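Local coordinates for maltose-binding protein MalE1 (Thermotoga maritima, PDB 6DTU) that binds maltotetraose in the cleft of a periplasmic binding protein fold and probably passes such sugars on to a membrane transporter, at residues 44-49 with 73-78; 132-137 with 202-207; 161-164 with 168-171; 287-292 with 306-311. One frame throughout, in Å; residues are numbered along the deposited sequence. Where two conformers were deposited one is given.

In the fold
Contacts 1 and 3 are buried, whereas contacts 2 and 4 are only partly so and carry their charged side chains toward the surface. In contacts 1 and 2 a helix packs against the loop that follows another helix, each of those helices ending in a Schellman motif; contact 3 joins a helix to the start of a strand, and contact 4 joins two short helices. Contacts 1 and 2, centres about 42 Å apart, lie on opposite sides of the chain's centre. Chemistry follows place: phenylalanine and aliphatic groups fill contacts 1 and 3, a lysine-glutamate salt bridge edges contact 2, and a water links lysine and aspartate in contact 4.

Contact 1 (44-49 with 73-78); sequences SKFLTA and GLIEPI
The ring of Phe46 meets the 73-78 segment at its edge, where Leu74 O lies near the ring plane, 3.7 Å from Phe46 CE2. Helix 66-71 closes with a Schellman motif, in which Gly73 adopts positive phi (71°), and the loop after it packs against helix 39-49 of this periplasmic binding protein fold. Phe46 CZ shares the approach to Leu74 O, so two ring C-H groups border the carbonyl oxygen. The methyl CG2 of Ile75 comes obliquely to the same ring, 4.1 Å from Phe46 CE2. Trp8, Leu69 and Asn269 are further neighbours of this phenylalanine.

Phe46 CG stands anti to the backbone nitrogen (chi1 -170°), which sends the ring out to the loop, where it slides past Leu74 in the opposite direction. Phe46 CE2 packs 3.9 Å from Leu74 CB, so this one ring carbon touches the carbonyl oxygen and the side chain of the same residue. Leu47 starts out pointing away from the loop, yet its branch returns: Leu47 CD2 lies 3.8 Å from Leu74 CD1, the two side chains crossing at about a right angle. No hydrogen bond joins the two segments. The backbone of Leu74 bonds to Ala270 and that of Glu76 to Val268, tying the loop to the end of strand 260-268 and the residues just after it, while a bound glucose unit touches Ser44. On the helix itself, Ser44 O accepts from Thr48 N and, on the other face of its carbonyl plane, from Thr48 OG1 at 3.2 Å.

Contact 2 (132-137 with 202-207); sequences EIAKQI and EGILDP
Lys135 crosses the 202-207 segment, its CG against Ile204 and its NZ at Glu202. Helix 187-201 ends in a Schellman motif at Gly203, which has positive phi, and the loop after it packs on helix 127-140. From CB the lysine goes to CG, placed beside its own backbone nitrogen (chi1 -73°), and Lys135 CG meets Ile204 CD1. Their 3.4 Å separation is doubtful as a measure of strain, since Ile204 was deposited in two conformers. The rest of the chain is fully extended, crossing Ile204 at about a right angle. Lys135 CE then passes 4.1 Å from Glu202 CB and 3.4 Å from Glu202 OE1.

At the end NZ forms a salt bridge with the carboxylate, whose negative charge is probably balanced by two basic partners, Lys135 at OE1 and Arg198 at OE2. Next to the salt bridge, Ala134 CB lies 3.9 Å from Ile204 CG2, and both residues touch Phe148 of strand 146-149. The hydrogen bond from Lys135 NZ to Glu202 OE1, 2.9 Å long, arrives from above the carboxylate plane, 42° out of it.

Contact 3 (161-164 with 168-171); sequences FIFG and YVFK
Phe163 brings the CE1-CZ side of its ring to the start of the 168-171 segment, meeting the backbone of Tyr168 and the side chain of Val169. Its CG sits beside the backbone nitrogen and opposite the carbonyl carbon (chi1 -60°), a setting that carries the ring end across to the 168-171 segment although the side chain does not start straight at it. Phe163 CE1 reaches Tyr168 CA at 3.9 Å, and Phe163 CZ reaches Val169 CG2 at 3.7 Å; both partners lie oblique to the ring.

The two methyls of Val169 meet different rings. With CG1 anti to the backbone nitrogen (chi1 -175°), CG2 is left to face Phe163, while Val169 CG1 rides over the centre of the Phe170 ring, 3.7 Å above its plane. Tyr168 turns its own side chain away from the helix, so it offers Phe163 its backbone. One face of the tyrosine ring takes Lys171 CD, offset toward the rim, and the hydroxyl is hydrogen-bonded to Asp181.

The contact joins the end of helix 155-164 to strand 168-173, the middle strand of a small antiparallel sheet, across a connection of three residues. The chain turns a corner at Val169 and Phe170. Phe163 also makes an edge-to-face stack with Phe260. Replacing Phe163 with an alanine would probably open a gap beside Val169 CG2 and leave Phe260 without its ring partner. No hydrogen bond spans the two segments, so the contact between them is apolar, probably held by dispersion and exclusion of water, while backbone bonds of Val169 and Lys171 go to Gly183, Asp178 and Asp181.

Contact 4 (287-292 with 306-311); sequences AKKETM and KDVLEL
Asp307 OD2 takes a 2.6 Å hydrogen bond from a bound water, which in turn accepts one from Lys289 NZ at 3.1 Å. The water stands in for a direct salt bridge: Lys289 NZ and Asp307 OD2 are 4.6 Å apart, too far to pair, though the opposite charges probably still attract. The other carboxylate oxygen, OD1, is bound by Arg305 NE, so both ends of the group are held. A leucine in place of Asp307 would probably leave Arg305 without this charged mate and the water without its acceptor.

The two side chains cross at about a right angle, and the lysine's aliphatic part does the touching. Lys289 CG lies 3.5 Å from Asp307 OD1 and Lys289 CD lies 3.6 Å from Asp307 OD2, before the chain bends at its third torsion (chi3 60°) and brings NZ round to the water. Beside the charged pair, Val308 CG2 makes an apolar contact with Met292 CB at 3.9 Å, and the carbonyl oxygen Lys289 O lies 3.5 Å from the same Val308 CG2 methyl.

Helix 289-298, with Lys288 at its N-cap position, here packs its first turn on helix 306-312. Met292 reaches beyond the pair to Ile104 and Tyr106 of strand 100-109 and to Phe87, while Val308 also touches Tyr293 and Pro303, the latter on the short strand 302-303, which lies between the two helices along the chain.

Contact 1 (44-49 with 73-78)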
# COMPACT_ATOMS: atom_id res chain seq x y z
N SER A 44 -2.70 -13.36 -6.04
CA SER A 44 -3.63 -14.32 -6.60
C SER A 44 -2.95 -15.20 -7.65
O SER A 44 -3.16 -16.42 -7.67
CB SER A 44 -4.87 -13.60 -7.15
OG SER A 44 -4.48 -12.56 -8.04
N LYS A 45 -2.10 -14.60 -8.50
CA LYS A 45 -1.33 -15.39 -9.44
C LYS A 45 -0.40 -16.35 -8.72
O LYS A 45 -0.20 -17.49 -9.15
CB LYS A 45 -0.54 -14.47 -10.38
CG LYS A 45 0.13 -15.16 -11.56
CD LYS A 45 1.06 -14.20 -12.31
CE LYS A 45 1.68 -14.87 -13.54
NZ LYS A 45 0.69 -15.10 -14.62
N PHE A 46 0.20 -15.90 -7.60
CA PHE A 46 1.13 -16.75 -6.87
C PHE A 46 0.40 -17.90 -6.18
O PHE A 46 0.88 -19.04 -6.18
CB PHE A 46 1.91 -15.89 -5.88
CG PHE A 46 3.06 -16.59 -5.25
CD1 PHE A 46 4.21 -16.84 -5.97
CD2 PHE A 46 3.00 -16.97 -3.91
CE1 PHE A 46 5.28 -17.48 -5.40
CE2 PHE A 46 4.08 -17.62 -3.34
CZ PHE A 46 5.22 -17.86 -4.08
N LEU A 47 -0.77 -17.63 -5.62
CA LEU A 47 -1.56 -18.71 -5.02
C LEU A 47 -1.89 -19.77 -6.06
O LEU A 47 -1.92 -20.96 -5.74
CB LEU A 47 -2.85 -18.13 -4.43
CG LEU A 47 -2.69 -17.32 -3.14
CD1 LEU A 47 -3.96 -16.49 -2.87
CD2 LEU A 47 -2.45 -18.26 -2.02
N THR A 48 -2.15 -19.36 -7.29
CA THR A 48 -2.46 -20.32 -8.34
C THR A 48 -1.20 -21.01 -8.85
O THR A 48 -1.17 -22.24 -8.99
CB THR A 48 -3.16 -19.61 -9.50
OG1 THR A 48 -4.40 -19.03 -9.06
CG2 THR A 48 -3.45 -20.59 -10.63
N ALA A 49 -0.15 -20.24 -9.15
CA ALA A 49 0.99 -20.79 -9.86
C ALA A 49 1.99 -21.51 -8.95
O ALA A 49 2.65 -22.46 -9.39
CB ALA A 49 1.71 -19.69 -10.64
N GLY A 73 2.06 -22.54 3.37
CA GLY A 73 3.33 -23.14 3.03
C GLY A 73 3.93 -22.68 1.72
O GLY A 73 4.73 -23.41 1.11
N LEU A 74 3.61 -21.46 1.27
CA LEU A 74 4.04 -21.01 -0.05
C LEU A 74 5.24 -20.07 -0.06
O LEU A 74 5.85 -19.93 -1.11
CB LEU A 74 2.89 -20.33 -0.78
CG LEU A 74 1.69 -21.21 -1.13
CD1 LEU A 74 0.71 -20.39 -1.90
CD2 LEU A 74 2.15 -22.41 -1.96
N ILE A 75 5.57 -19.42 1.05
CA ILE A 75 6.76 -18.57 1.13
C ILE A 75 7.68 -19.15 2.19
O ILE A 75 7.22 -19.76 3.17
CB ILE A 75 6.47 -17.06 1.36
CG1 ILE A 75 5.54 -16.86 2.55
CG2 ILE A 75 5.95 -16.41 0.08
CD1 ILE A 75 5.34 -15.41 2.94
N GLU A 76 8.99 -19.00 1.96
CA GLU A 76 10.04 -19.70 2.69
C GLU A 76 10.53 -18.86 3.86
O GLU A 76 10.78 -17.66 3.71
CB GLU A 76 11.20 -19.97 1.74
CG GLU A 76 12.36 -20.73 2.32
CD GLU A 76 12.06 -22.20 2.59
OE1 GLU A 76 10.99 -22.69 2.17
OE2 GLU A 76 12.92 -22.89 3.20
N PRO A 77 10.73 -19.44 5.05
CA PRO A 77 11.34 -18.66 6.14
C PRO A 77 12.74 -18.22 5.75
O PRO A 77 13.48 -18.94 5.06
CB PRO A 77 11.38 -19.66 7.30
CG PRO A 77 10.35 -20.70 6.96
CD PRO A 77 10.41 -20.81 5.46
N ILE A 78 13.12 -17.03 6.20
CA ILE A 78 14.43 -16.46 5.91
C ILE A 78 15.29 -16.62 7.15
O ILE A 78 15.00 -16.00 8.19
CB ILE A 78 14.33 -14.99 5.48
CG1 ILE A 78 13.59 -14.91 4.15
CG2 ILE A 78 15.72 -14.38 5.36
CD1 ILE A 78 13.50 -13.51 3.60

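Contact 2 (132-137 with 202-207)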
# COMPACT_ATOMS: atom_id res chain seq x y z
N GLU A 132 -14.20 22.71 -0.06
CA GLU A 132 -14.40 24.03 -0.66
C GLU A 132 -13.41 24.26 -1.79
O GLU A 132 -13.78 24.72 -2.88
CB GLU A 132 -14.24 25.10 0.41
CG GLU A 132 -14.22 26.53 -0.12
CD GLU A 132 -14.80 27.51 0.89
OE1 GLU A 132 -14.25 27.63 1.99
OE2 GLU A 132 -15.84 28.14 0.59
N ILE A 133 -12.14 23.96 -1.55
CA ILE A 133 -11.11 24.16 -2.57
C ILE A 133 -11.39 23.31 -3.80
O ILE A 133 -11.23 23.77 -4.94
CB ILE A 133 -9.71 23.89 -1.98
CG1 ILE A 133 -9.39 24.95 -0.93
CG2 ILE A 133 -8.63 23.90 -3.04
CD1 ILE A 133 -8.17 24.62 -0.11
N ALA A 134 -11.78 22.06 -3.60
CA ALA A 134 -12.09 21.19 -4.73
C ALA A 134 -13.28 21.70 -5.53
O ALA A 134 -13.26 21.68 -6.76
CB ALA A 134 -12.35 19.77 -4.24
N LYS A 135 -14.33 22.13 -4.83
CA LYS A 135 -15.48 22.71 -5.53
C LYS A 135 -15.07 23.92 -6.35
O LYS A 135 -15.49 24.08 -7.50
CB LYS A 135 -16.55 23.13 -4.52
CG LYS A 135 -17.32 22.00 -3.88
CD LYS A 135 -18.34 22.53 -2.86
CE LYS A 135 -19.16 21.39 -2.26
NZ LYS A 135 -20.05 21.89 -1.17
N GLN A 136 -14.24 24.79 -5.76
CA GLN A 136 -13.77 25.97 -6.49
C GLN A 136 -13.02 25.58 -7.75
O GLN A 136 -13.26 26.14 -8.83
CB GLN A 136 -12.93 26.84 -5.57
CG GLN A 136 -12.47 28.13 -6.25
CD GLN A 136 -11.51 28.96 -5.42
OE1 GLN A 136 -11.28 28.69 -4.24
NE2 GLN A 136 -11.02 30.04 -6.01
N ILE A 137 -12.13 24.59 -7.65
CA ILE A 137 -11.36 24.13 -8.81
C ILE A 137 -12.28 23.53 -9.87
O ILE A 137 -12.12 23.79 -11.07
CB ILE A 137 -10.29 23.11 -8.35
CG1 ILE A 137 -9.28 23.76 -7.41
CG2 ILE A 137 -9.61 22.47 -9.56
CD1 ILE A 137 -8.32 24.70 -8.09
N GLU A 202 -21.81 15.59 -2.70
CA GLU A 202 -21.51 16.98 -3.01
C GLU A 202 -20.75 17.14 -4.32
O GLU A 202 -20.38 18.27 -4.66
CB GLU A 202 -20.77 17.64 -1.84
CG GLU A 202 -21.62 17.71 -0.58
CD GLU A 202 -20.98 18.51 0.53
OE1 GLU A 202 -20.09 19.34 0.25
OE2 GLU A 202 -21.38 18.31 1.69
N GLY A 203 -20.51 16.06 -5.06
CA GLY A 203 -19.91 16.13 -6.38
C GLY A 203 -18.41 16.24 -6.42
O GLY A 203 -17.84 16.48 -7.49
N ILE A 204 -17.74 16.08 -5.27
CA ILE A 204 -16.28 16.13 -5.19
C ILE A 204 -15.66 14.86 -5.76
O ILE A 204 -14.56 14.88 -6.33
CB ILE A 204 -15.88 16.31 -3.71
CG1 ILE A 204 -16.62 17.49 -3.09
CG2 ILE A 204 -14.36 16.45 -3.54
CD1 ILE A 204 -16.29 18.78 -3.75
N LEU A 205 -16.33 13.73 -5.55
CA LEU A 205 -15.94 12.45 -6.10
C LEU A 205 -17.03 11.95 -7.02
O LEU A 205 -18.23 12.18 -6.79
CB LEU A 205 -15.70 11.41 -5.01
CG LEU A 205 -14.47 11.62 -4.15
CD1 LEU A 205 -14.40 10.53 -3.11
CD2 LEU A 205 -13.19 11.69 -4.99
N ASP A 206 -16.62 11.25 -8.03
CA ASP A 206 -17.54 10.65 -8.96
C ASP A 206 -17.61 9.15 -8.71
O ASP A 206 -16.59 8.53 -8.39
CB ASP A 206 -17.09 10.90 -10.40
CG ASP A 206 -18.11 10.42 -11.43
OD1 ASP A 206 -19.06 11.18 -11.72
OD2 ASP A 206 -17.99 9.27 -11.91
N PRO A 207 -18.80 8.55 -8.85
CA PRO A 207 -18.96 7.12 -8.57
C PRO A 207 -17.99 6.22 -9.33
O PRO A 207 -17.70 5.12 -8.87
CB PRO A 207 -20.41 6.85 -8.99
CG PRO A 207 -21.10 8.16 -8.85
CD PRO A 207 -20.08 9.22 -9.14

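Contact 3 (161-164 with 168-171)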
# COMPACT_ATOMS: atom_id res chain seq x y z
N PHE A 161 -10.52 7.39 6.56
CA PHE A 161 -11.75 7.95 7.13
C PHE A 161 -12.38 6.99 8.13
O PHE A 161 -12.83 7.39 9.21
CB PHE A 161 -12.80 8.20 6.04
CG PHE A 161 -12.40 9.21 4.99
CD1 PHE A 161 -11.37 10.12 5.19
CD2 PHE A 161 -13.09 9.23 3.79
CE1 PHE A 161 -11.04 11.03 4.20
CE2 PHE A 161 -12.76 10.14 2.80
CZ PHE A 161 -11.74 11.03 2.99
N ILE A 162 -12.44 5.71 7.76
CA ILE A 162 -13.01 4.68 8.61
C ILE A 162 -12.26 4.60 9.94
O ILE A 162 -12.86 4.58 11.01
CB ILE A 162 -12.99 3.34 7.84
CG1 ILE A 162 -13.98 3.40 6.68
CG2 ILE A 162 -13.20 2.13 8.78
CD1 ILE A 162 -13.84 2.27 5.70
N PHE A 163 -10.92 4.52 9.87
CA PHE A 163 -10.14 4.40 11.09
C PHE A 163 -10.09 5.71 11.87
O PHE A 163 -10.07 5.69 13.10
CB PHE A 163 -8.72 3.93 10.77
CG PHE A 163 -8.66 2.58 10.09
CD1 PHE A 163 -9.66 1.63 10.26
CD2 PHE A 163 -7.59 2.26 9.27
CE1 PHE A 163 -9.59 0.40 9.63
CE2 PHE A 163 -7.50 1.05 8.66
CZ PHE A 163 -8.51 0.11 8.83
N GLY A 164 -10.09 6.84 11.17
CA GLY A 164 -10.04 8.11 11.88
C GLY A 164 -11.20 8.27 12.85
O GLY A 164 -11.03 8.79 13.96
N TYR A 168 -12.30 -0.23 12.88
CA TYR A 168 -11.10 -1.07 12.93
C TYR A 168 -11.37 -2.36 12.18
O TYR A 168 -12.53 -2.73 11.97
CB TYR A 168 -10.62 -1.33 14.37
CG TYR A 168 -11.67 -1.96 15.28
CD1 TYR A 168 -11.87 -3.34 15.29
CD2 TYR A 168 -12.44 -1.18 16.13
CE1 TYR A 168 -12.83 -3.92 16.12
CE2 TYR A 168 -13.40 -1.77 16.95
CZ TYR A 168 -13.58 -3.13 16.94
OH TYR A 168 -14.54 -3.68 17.76
N VAL A 169 -10.30 -3.02 11.73
CA VAL A 169 -10.46 -4.30 11.05
C VAL A 169 -10.72 -5.38 12.09
O VAL A 169 -11.86 -5.82 12.27
CB VAL A 169 -9.25 -4.65 10.16
CG1 VAL A 169 -9.52 -5.95 9.37
CG2 VAL A 169 -8.93 -3.50 9.22
N PHE A 170 -9.67 -5.79 12.79
CA PHE A 170 -9.76 -6.75 13.88
C PHE A 170 -9.35 -6.03 15.16
O PHE A 170 -8.37 -5.27 15.16
CB PHE A 170 -8.78 -7.92 13.62
CG PHE A 170 -9.01 -8.64 12.30
CD1 PHE A 170 -10.26 -9.13 11.96
CD2 PHE A 170 -7.97 -8.84 11.40
CE1 PHE A 170 -10.47 -9.80 10.76
CE2 PHE A 170 -8.17 -9.50 10.18
CZ PHE A 170 -9.42 -9.98 9.86
N LYS A 171 -10.09 -6.28 16.24
CA LYS A 171 -9.84 -5.55 17.47
C LYS A 171 -8.43 -5.83 17.98
O LYS A 171 -8.01 -6.99 18.08
CB LYS A 171 -10.87 -5.95 18.53
CG LYS A 171 -10.79 -5.15 19.83
CD LYS A 171 -11.21 -3.70 19.62
CE LYS A 171 -11.10 -2.90 20.90
NZ LYS A 171 -11.90 -1.65 20.82

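Contact 4 (287-292 with 306-311)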
# COMPACT_ATOMS: atom_id res chain seq x y z
N ALA A 287 19.87 -6.76 0.29
CA ALA A 287 19.77 -6.17 1.62
C ALA A 287 20.86 -5.15 1.92
O ALA A 287 20.79 -4.52 2.99
CB ALA A 287 19.80 -7.25 2.70
N LYS A 288 21.85 -4.98 1.06
CA LYS A 288 22.97 -4.12 1.42
C LYS A 288 22.57 -2.64 1.37
O LYS A 288 21.60 -2.26 0.72
CB LYS A 288 24.17 -4.35 0.50
CG LYS A 288 24.88 -5.68 0.67
CD LYS A 288 25.80 -5.98 -0.50
CE LYS A 288 26.72 -4.83 -0.86
NZ LYS A 288 28.16 -5.13 -0.55
N LYS A 289 23.34 -1.82 2.09
CA LYS A 289 23.03 -0.39 2.19
C LYS A 289 22.91 0.26 0.82
O LYS A 289 21.88 0.89 0.51
CB LYS A 289 24.06 0.33 3.07
CG LYS A 289 23.78 1.82 3.15
CD LYS A 289 24.72 2.56 4.11
CE LYS A 289 26.16 2.43 3.70
NZ LYS A 289 27.08 2.94 4.77
N GLU A 290 23.94 0.14 -0.00
CA GLU A 290 23.90 0.79 -1.31
C GLU A 290 22.72 0.29 -2.13
O GLU A 290 22.03 1.08 -2.78
CB GLU A 290 25.19 0.53 -2.06
CG GLU A 290 26.28 1.51 -1.72
CD GLU A 290 27.33 1.53 -2.80
OE1 GLU A 290 27.00 1.91 -3.94
OE2 GLU A 290 28.47 1.11 -2.51
N THR A 291 22.46 -1.01 -2.10
CA THR A 291 21.39 -1.54 -2.94
C THR A 291 20.04 -1.05 -2.47
O THR A 291 19.19 -0.70 -3.29
CB THR A 291 21.40 -3.05 -2.94
OG1 THR A 291 22.74 -3.49 -3.12
CG2 THR A 291 20.54 -3.53 -4.09
N MET A 292 19.85 -0.98 -1.14
CA MET A 292 18.58 -0.49 -0.61
C MET A 292 18.38 0.98 -0.93
O MET A 292 17.26 1.43 -1.19
CB MET A 292 18.53 -0.77 0.90
CG MET A 292 18.19 -2.21 1.21
SD MET A 292 16.43 -2.46 0.95
CE MET A 292 16.24 -4.24 1.18
N LYS A 306 17.74 1.04 8.33
CA LYS A 306 17.86 2.25 9.15
C LYS A 306 18.86 3.25 8.56
O LYS A 306 18.58 4.45 8.48
CB LYS A 306 18.26 1.85 10.58
CG LYS A 306 18.52 3.00 11.55
CD LYS A 306 19.01 2.48 12.92
CE LYS A 306 20.47 2.03 12.83
NZ LYS A 306 20.84 1.15 13.95
N ASP A 307 20.01 2.76 8.12
CA ASP A 307 21.03 3.67 7.59
C ASP A 307 20.67 4.27 6.24
O ASP A 307 21.33 5.22 5.80
CB ASP A 307 22.44 3.07 7.65
CG ASP A 307 22.60 1.77 6.89
OD1 ASP A 307 21.75 1.46 6.03
OD2 ASP A 307 23.62 1.07 7.14
N VAL A 308 19.71 3.69 5.53
CA VAL A 308 19.19 4.28 4.31
C VAL A 308 18.14 5.33 4.63
O VAL A 308 18.12 6.42 4.03
CB VAL A 308 18.68 3.17 3.37
CG1 VAL A 308 18.01 3.80 2.15
CG2 VAL A 308 19.86 2.27 2.98
N LEU A 309 17.27 5.06 5.61
CA LEU A 309 16.32 6.08 6.04
C LEU A 309 17.06 7.33 6.47
O LEU A 309 16.65 8.45 6.12
CB LEU A 309 15.41 5.57 7.17
CG LEU A 309 14.25 6.50 7.53
CD1 LEU A 309 13.37 6.71 6.29
CD2 LEU A 309 13.42 5.92 8.66
N GLU A 310 18.19 7.17 7.16
CA GLU A 310 18.99 8.31 7.58
C GLU A 310 19.44 9.16 6.39
O GLU A 310 19.56 10.38 6.52
CB GLU A 310 20.19 7.84 8.39
CG GLU A 310 21.12 8.97 8.80
CD GLU A 310 20.53 9.81 9.92
OE1 GLU A 310 19.62 9.32 10.61
OE2 GLU A 310 20.98 10.96 10.11
N LEU A 311 19.69 8.53 5.23
CA LEU A 311 20.11 9.28 4.05
C LEU A 311 19.00 10.16 3.49
O LEU A 311 19.28 11.21 2.92
CB LEU A 311 20.57 8.31 2.95
CG LEU A 311 21.80 7.43 3.20
CD1 LEU A 311 21.93 6.43 2.08
CD2 LEU A 311 23.05 8.26 3.29
O HOH W 1 25.86 2.31 7.60